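Local coordinates for protein endoglucanase CEL5A (Eubacterium cellulosolvens, PDB 4AFM) that probably binds plant cell-wall glucans such as xyloglucan, as a non-catalytic carbohydrate-binding module of a family 5 endoglucanase, at residues Y28-P33 with D105-K110; A54-I59 with A85-E90. All coordinates share one frame; numbering follows the deposited sequence. Where two conformers were deposited one is given.

Contact 1 (Y28-P33 with D105-K110); sequences YELQPP and DYIGVK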
loop_
_atom_site.group_PDB
_atom_site.type_symbol
_atom_site.label_atom_id
_atom_site.label_comp_id
_atom_site.label_asym_id
_atom_site.label_seq_id
_atom_site.Cartn_x
_atom_site.Cartn_y
_atom_site.Cartn_z
ATOM N N TYR A 28 0.041 5.586 -6.630
ATOM C CA TYR A 28 -0.277 4.482 -5.734
ATOM C C TYR A 28 0.018 3.192 -6.471
ATOM O O TYR A 28 -0.339 3.118 -7.691
ATOM C CB TYR A 28 -1.818 4.545 -5.445
ATOM C CG TYR A 28 -2.312 3.415 -4.574
ATOM C CD1 TYR A 28 -2.271 3.490 -3.191
ATOM C CD2 TYR A 28 -2.861 2.256 -5.150
ATOM C CE1 TYR A 28 -2.706 2.433 -2.357
ATOM C CE2 TYR A 28 -3.287 1.202 -4.381
ATOM C CZ TYR A 28 -3.210 1.292 -3.014
ATOM O OH TYR A 28 -3.679 0.263 -2.174
ATOM N N GLU A 29 0.618 2.237 -5.889
ATOM C CA GLU A 29 0.890 0.943 -6.527
ATOM C C GLU A 29 0.710 -0.176 -5.610
ATOM O O GLU A 29 1.178 -0.050 -4.401
ATOM C CB GLU A 29 2.426 0.930 -7.021
ATOM C CG GLU A 29 2.664 1.952 -8.097
ATOM C CD GLU A 29 4.070 1.918 -8.404
ATOM O OE1 GLU A 29 4.987 2.363 -7.584
ATOM O OE2 GLU A 29 4.371 1.722 -9.578
ATOM N N LEU A 30 0.286 -1.301 -6.073
ATOM C CA LEU A 30 0.243 -2.559 -5.305
ATOM C C LEU A 30 0.730 -3.655 -6.130
ATOM O O LEU A 30 0.539 -3.691 -7.453
ATOM C CB LEU A 30 -1.122 -3.050 -4.994
ATOM C CG LEU A 30 -1.862 -2.188 -4.118
ATOM C CD1 LEU A 30 -3.398 -2.661 -3.914
ATOM C CD2 LEU A 30 -1.408 -2.369 -2.617
ATOM N N GLN A 31 1.420 -4.641 -5.616
ATOM C CA GLN A 31 1.814 -5.797 -6.314
ATOM C C GLN A 31 1.244 -7.022 -5.566
ATOM O O GLN A 31 1.863 -7.487 -4.583
ATOM C CB GLN A 31 3.271 -5.848 -6.393
ATOM C CG GLN A 31 3.669 -4.645 -7.248
ATOM C CD GLN A 31 5.115 -4.615 -7.703
ATOM O OE1 GLN A 31 5.783 -5.637 -7.947
ATOM N NE2 GLN A 31 5.585 -3.405 -7.907
ATOM N N PRO A 32 0.095 -7.501 -5.977
ATOM C CA PRO A 32 -0.573 -8.578 -5.189
ATOM C C PRO A 32 0.252 -9.773 -4.895
ATOM O O PRO A 32 0.109 -10.302 -3.767
ATOM C CB PRO A 32 -1.807 -8.910 -6.061
ATOM C CG PRO A 32 -2.095 -7.573 -6.760
ATOM C CD PRO A 32 -0.763 -7.032 -7.126
ATOM N N PRO A 33 1.155 -10.255 -5.697
ATOM C CA PRO A 33 1.944 -11.457 -5.330
ATOM C C PRO A 33 2.861 -11.112 -4.181
ATOM O O PRO A 33 3.318 -12.105 -3.547
ATOM C CB PRO A 33 2.786 -11.740 -6.579
ATOM C CG PRO A 33 1.957 -11.216 -7.723
ATOM C CD PRO A 33 1.397 -9.877 -7.141
ATOM N N ASP A 105 -0.303 -9.096 -11.477
ATOM C CA ASP A 105 1.011 -8.706 -10.887
ATOM C C ASP A 105 1.044 -7.304 -10.378
ATOM O O ASP A 105 1.927 -7.017 -9.509
ATOM C CB ASP A 105 2.104 -8.908 -11.946
ATOM C CG ASP A 105 2.410 -10.263 -12.269
ATOM O OD1 ASP A 105 2.694 -11.034 -11.288
ATOM O OD2 ASP A 105 2.455 -10.728 -13.414
ATOM N N TYR A 106 0.204 -6.393 -10.832
ATOM C CA TYR A 106 0.437 -4.982 -10.564
ATOM C C TYR A 106 -0.845 -4.215 -10.681
ATOM O O TYR A 106 -1.616 -4.419 -11.686
ATOM C CB TYR A 106 1.442 -4.463 -11.653
ATOM C CG TYR A 106 1.741 -2.995 -11.568
ATOM C CD1 TYR A 106 2.563 -2.476 -10.564
ATOM C CD2 TYR A 106 1.158 -2.079 -12.475
ATOM C CE1 TYR A 106 2.865 -1.138 -10.508
ATOM C CE2 TYR A 106 1.453 -0.732 -12.382
ATOM C CZ TYR A 106 2.308 -0.289 -11.420
ATOM O OH TYR A 106 2.542 1.092 -11.424
ATOM N N ILE A 107 -1.079 -3.301 -9.762
ATOM C CA ILE A 107 -2.116 -2.309 -9.852
ATOM C C ILE A 107 -1.452 -0.980 -9.666
ATOM O O ILE A 107 -0.712 -0.779 -8.702
ATOM C CB ILE A 107 -3.174 -2.523 -8.697
ATOM C CG1 ILE A 107 -3.843 -3.871 -8.906
ATOM C CG2 ILE A 107 -4.194 -1.374 -8.705
ATOM C CD1 ILE A 107 -4.670 -4.292 -7.679
ATOM N N GLY A 108 -1.670 -0.005 -10.540
ATOM C CA GLY A 108 -1.054 1.306 -10.398
ATOM C C GLY A 108 -2.030 2.403 -10.743
ATOM O O GLY A 108 -2.842 2.278 -11.713
ATOM N N VAL A 109 -1.966 3.529 -10.069
ATOM C CA VAL A 109 -2.715 4.753 -10.408
ATOM C C VAL A 109 -1.673 5.706 -10.904
ATOM O O VAL A 109 -0.699 6.014 -10.155
ATOM C CB VAL A 109 -3.417 5.292 -9.157
ATOM C CG1 VAL A 109 -4.058 6.638 -9.480
ATOM C CG2 VAL A 109 -4.444 4.319 -8.603
ATOM N N LYS A 110 -1.835 6.256 -12.099
ATOM C CA LYS A 110 -0.769 7.067 -12.718
ATOM C C LYS A 110 -1.386 8.304 -13.363
ATOM O O LYS A 110 -2.540 8.305 -13.805
ATOM C CB LYS A 110 -0.057 6.325 -13.842
ATOM C CG LYS A 110 0.696 5.047 -13.320
ATOM C CD LYS A 110 1.537 4.495 -14.496
ATOM C CE LYS A 110 2.317 3.206 -14.172
ATOM N NZ LYS A 110 3.426 3.535 -13.245
HETATM O O HOH W 1 4.243 -8.479 -9.054
#

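Contact 2 (A54-I59 with A85-E90); sequences ADIVLI and AVFTKE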
loop_
_atom_site.group_PDB
_atom_site.type_symbol
_atom_site.label_atom_id
_atom_site.label_comp_id
_atom_site.label_asym_id
_atom_site.label_seq_id
_atom_site.Cartn_x
_atom_site.Cartn_y
_atom_site.Cartn_z
ATOM N N ALA A 54 -4.017 16.657 -13.338
ATOM C CA ALA A 54 -3.679 15.898 -14.559
ATOM C C ALA A 54 -4.817 14.929 -14.733
ATOM O O ALA A 54 -5.492 14.547 -13.798
ATOM C CB ALA A 54 -2.358 15.148 -14.402
ATOM N N ASP A 55 -4.901 14.419 -15.962
ATOM C CA ASP A 55 -5.782 13.262 -16.165
ATOM C C ASP A 55 -5.185 12.006 -15.568
ATOM O O ASP A 55 -3.964 11.934 -15.363
ATOM C CB ASP A 55 -6.131 13.129 -17.642
ATOM C CG ASP A 55 -7.101 14.278 -18.082
ATOM O OD1 ASP A 55 -8.108 14.489 -17.445
ATOM O OD2 ASP A 55 -6.556 14.999 -19.024
ATOM N N ILE A 56 -6.024 11.070 -15.216
ATOM C CA ILE A 56 -5.665 9.931 -14.395
ATOM C C ILE A 56 -5.985 8.665 -15.113
ATOM O O ILE A 56 -6.999 8.524 -15.833
ATOM C CB ILE A 56 -6.364 10.025 -13.026
ATOM C CG1 ILE A 56 -5.769 9.027 -12.015
ATOM C CG2 ILE A 56 -7.875 9.860 -13.158
ATOM C CD1 ILE A 56 -6.272 9.268 -10.616
ATOM N N VAL A 57 -5.169 7.630 -14.929
ATOM C CA VAL A 57 -5.475 6.258 -15.385
ATOM C C VAL A 57 -5.225 5.269 -14.265
ATOM O O VAL A 57 -4.415 5.493 -13.369
ATOM C CB VAL A 57 -4.719 5.844 -16.677
ATOM C CG1 VAL A 57 -5.118 6.736 -17.835
ATOM C CG2 VAL A 57 -3.218 5.914 -16.450
ATOM N N LEU A 58 -5.867 4.123 -14.391
ATOM C CA LEU A 58 -5.679 2.970 -13.524
ATOM C C LEU A 58 -5.091 1.887 -14.385
ATOM O O LEU A 58 -5.567 1.623 -15.533
ATOM C CB LEU A 58 -7.018 2.532 -12.918
ATOM C CG LEU A 58 -6.960 1.272 -12.039
ATOM C CD1 LEU A 58 -6.159 1.542 -10.776
ATOM C CD2 LEU A 58 -8.433 0.901 -11.696
ATOM N N ILE A 59 -4.076 1.187 -13.935
ATOM C CA ILE A 59 -3.320 0.098 -14.644
ATOM C C ILE A 59 -3.594 -1.185 -13.883
ATOM O O ILE A 59 -3.229 -1.208 -12.667
ATOM C CB ILE A 59 -1.762 0.349 -14.676
ATOM C CG1 ILE A 59 -1.377 1.744 -15.156
ATOM C CG2 ILE A 59 -1.077 -0.747 -15.465
ATOM C CD1 ILE A 59 -1.929 2.142 -16.508
ATOM N N ALA A 85 -12.493 10.349 -9.759
ATOM C CA ALA A 85 -12.567 9.345 -10.841
ATOM C C ALA A 85 -13.088 8.054 -10.287
ATOM O O ALA A 85 -12.644 7.601 -9.160
ATOM C CB ALA A 85 -11.171 9.096 -11.375
ATOM N N VAL A 86 -13.981 7.403 -10.990
ATOM C CA VAL A 86 -14.546 6.109 -10.580
ATOM C C VAL A 86 -14.135 5.095 -11.560
ATOM O O VAL A 86 -14.336 5.273 -12.808
ATOM C CB VAL A 86 -16.066 6.219 -10.457
ATOM C CG1 VAL A 86 -16.640 4.854 -10.116
ATOM C CG2 VAL A 86 -16.474 7.301 -9.480
ATOM N N PHE A 87 -13.583 3.948 -11.113
ATOM C CA PHE A 87 -13.206 2.819 -11.951
ATOM C C PHE A 87 -14.003 1.610 -11.447
ATOM O O PHE A 87 -14.130 1.452 -10.235
ATOM C CB PHE A 87 -11.713 2.509 -11.849
ATOM C CG PHE A 87 -10.825 3.663 -12.212
ATOM C CD1 PHE A 87 -10.411 4.580 -11.256
ATOM C CD2 PHE A 87 -10.364 3.844 -13.535
ATOM C CE1 PHE A 87 -9.580 5.597 -11.553
ATOM C CE2 PHE A 87 -9.520 4.891 -13.835
ATOM C CZ PHE A 87 -9.115 5.760 -12.851
ATOM N N THR A 88 -14.592 0.834 -12.295
ATOM C CA THR A 88 -15.359 -0.331 -11.814
ATOM C C THR A 88 -14.714 -1.626 -12.154
ATOM O O THR A 88 -13.967 -1.757 -13.142
ATOM C CB THR A 88 -16.738 -0.370 -12.438
ATOM O OG1 THR A 88 -16.671 -0.695 -13.832
ATOM C CG2 THR A 88 -17.479 1.025 -12.299
ATOM N N LYS A 89 -15.032 -2.659 -11.344
ATOM C CA LYS A 89 -14.463 -3.931 -11.624
ATOM C C LYS A 89 -14.867 -4.430 -13.026
ATOM O O LYS A 89 -14.066 -5.046 -13.753
ATOM C CB LYS A 89 -14.915 -4.991 -10.588
ATOM C CG LYS A 89 -14.379 -6.343 -10.889
ATOM C CD LYS A 89 -14.785 -7.329 -9.780
ATOM C CE LYS A 89 -14.164 -8.634 -9.999
ATOM N NZ LYS A 89 -14.499 -9.586 -8.859
ATOM N N GLU A 90 -16.116 -4.206 -13.417
ATOM C CA GLU A 90 -16.464 -4.807 -14.707
ATOM C C GLU A 90 -15.659 -4.024 -15.827
ATOM O O GLU A 90 -15.248 -4.709 -16.812
ATOM C CB GLU A 90 -17.963 -4.663 -14.845
ATOM C CG GLU A 90 -18.887 -5.462 -13.883
ATOM C CD GLU A 90 -18.406 -6.835 -13.280
ATOM O OE1 GLU A 90 -18.408 -7.838 -14.033
ATOM O OE2 GLU A 90 -18.130 -6.967 -12.014
#

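Contact 1 (Y28-P33 with D105-K110)
Tyr-28, Glu-29 and Leu-30 pair with Val-109, Gly-108 and Ile-107, antiparallel (strand directions 176° apart), in a four-stranded sheet of the beta sandwich. Backbone bonds set the register: Leu-30 N gives to Ile-107 O at 2.9 Å, Ile-107 N to Leu-30 O at 2.8 Å, and Val-109 N to Tyr-28 O at 2.9 Å. Glu-29 and Gly-108 form the intervening non-hydrogen-bonded pair. On the other side of strand 106-110, Asp-105 and Tyr-106 together pair with Ala-61 of strand 56-62 in a classic beta bulge.

Apolar pairs share one face: Tyr-28 CB lies 4.1 Å from Val-109 CB, and Leu-30 CB 4.3 Å from Ile-107 CB.

The face bearing Glu-29 is polar. Tyr-106 CG stands anti to the backbone N (chi1 177°), carrying the ring along its own strand over Gly-108 to Glu-29. Lys-110 NZ donates to Tyr-106 OH at 3.2 Å, although the lysine's strongest polar partner is Ser-26. Glu-29 OE1 is held by Thr-36 N of the second subunit. Glu-29 OE2 receives Tyr-106 OH at 2.7 Å through its anti lone pair, at the ring edge and in the ring plane, with the carboxylate turned 87° to the ring.

Contact 2 (A54-I59 with A85-E90)
Leu-58 and Phe-87 meet where the two sheets of the beta sandwich pack face to face. The local axes of strands 56-59 and 85-88 approach to 8.9 Å and cross at -23°, a spacing that side chains rather than backbone bonds must bridge, and the touching residues are all buried.

A CH-pi contact is the principal interaction. Leu-58 CB sits over one face of the Phe-87 ring, 3.7 Å from its centroid and 18° off the normal, offset toward the rim. Leu-58 CD2 reaches Phe-87 CB at 3.7 Å, and the leucine follows the ring down to its root. With CG anti to the carbonyl carbon (chi1 -58°), the phenylalanine ring projects across toward 54-59 while leaning back toward Ala-85, placing its far end near the backbone carbon of Val-57 and 4.3 Å from Ile-56 CG2 (measured from Phe-87 CZ).

Plain aliphatic packing extends the interface: Ile-56 CG2 touches Ala-85 CB at 3.8 Å. Replacing Phe-87 by an alanine would probably open a gap between the sheets and deprive Leu-58 CB of the ring face it packs on.

Around this layer, Ile-75 of strand 71-75 touches both Leu-58 and Phe-87, Tyr-51 of strand 45-52 borders Ile-56 and Ala-85, and Thr-88 N-caps helix 89-96 as strand 84-88 ends.

After the N-terminal strands the chain lays down 28-33, whose partner 105-110 arrives only after 71 intervening residues. Contact 1 therefore closes the long loop, and contact 2 lies wholly within it: 54-59 meets 85-90 across 25 residues that include strand 71-75. Contact 1 works within the four-stranded sheet, whereas contact 2 joins that sheet to the opposing sheet, which holds strands 45-52 and 84-88. Strands 56-62 and 106-111 are neighbours and link the two: probable hydrogen bonds run from Ile-59 N to Gly-108 O (2.8 Å) and from Val-57 N to Lys-110 O (2.9 Å). Helix 89-96 leads from contact 2 back toward strand 106-111.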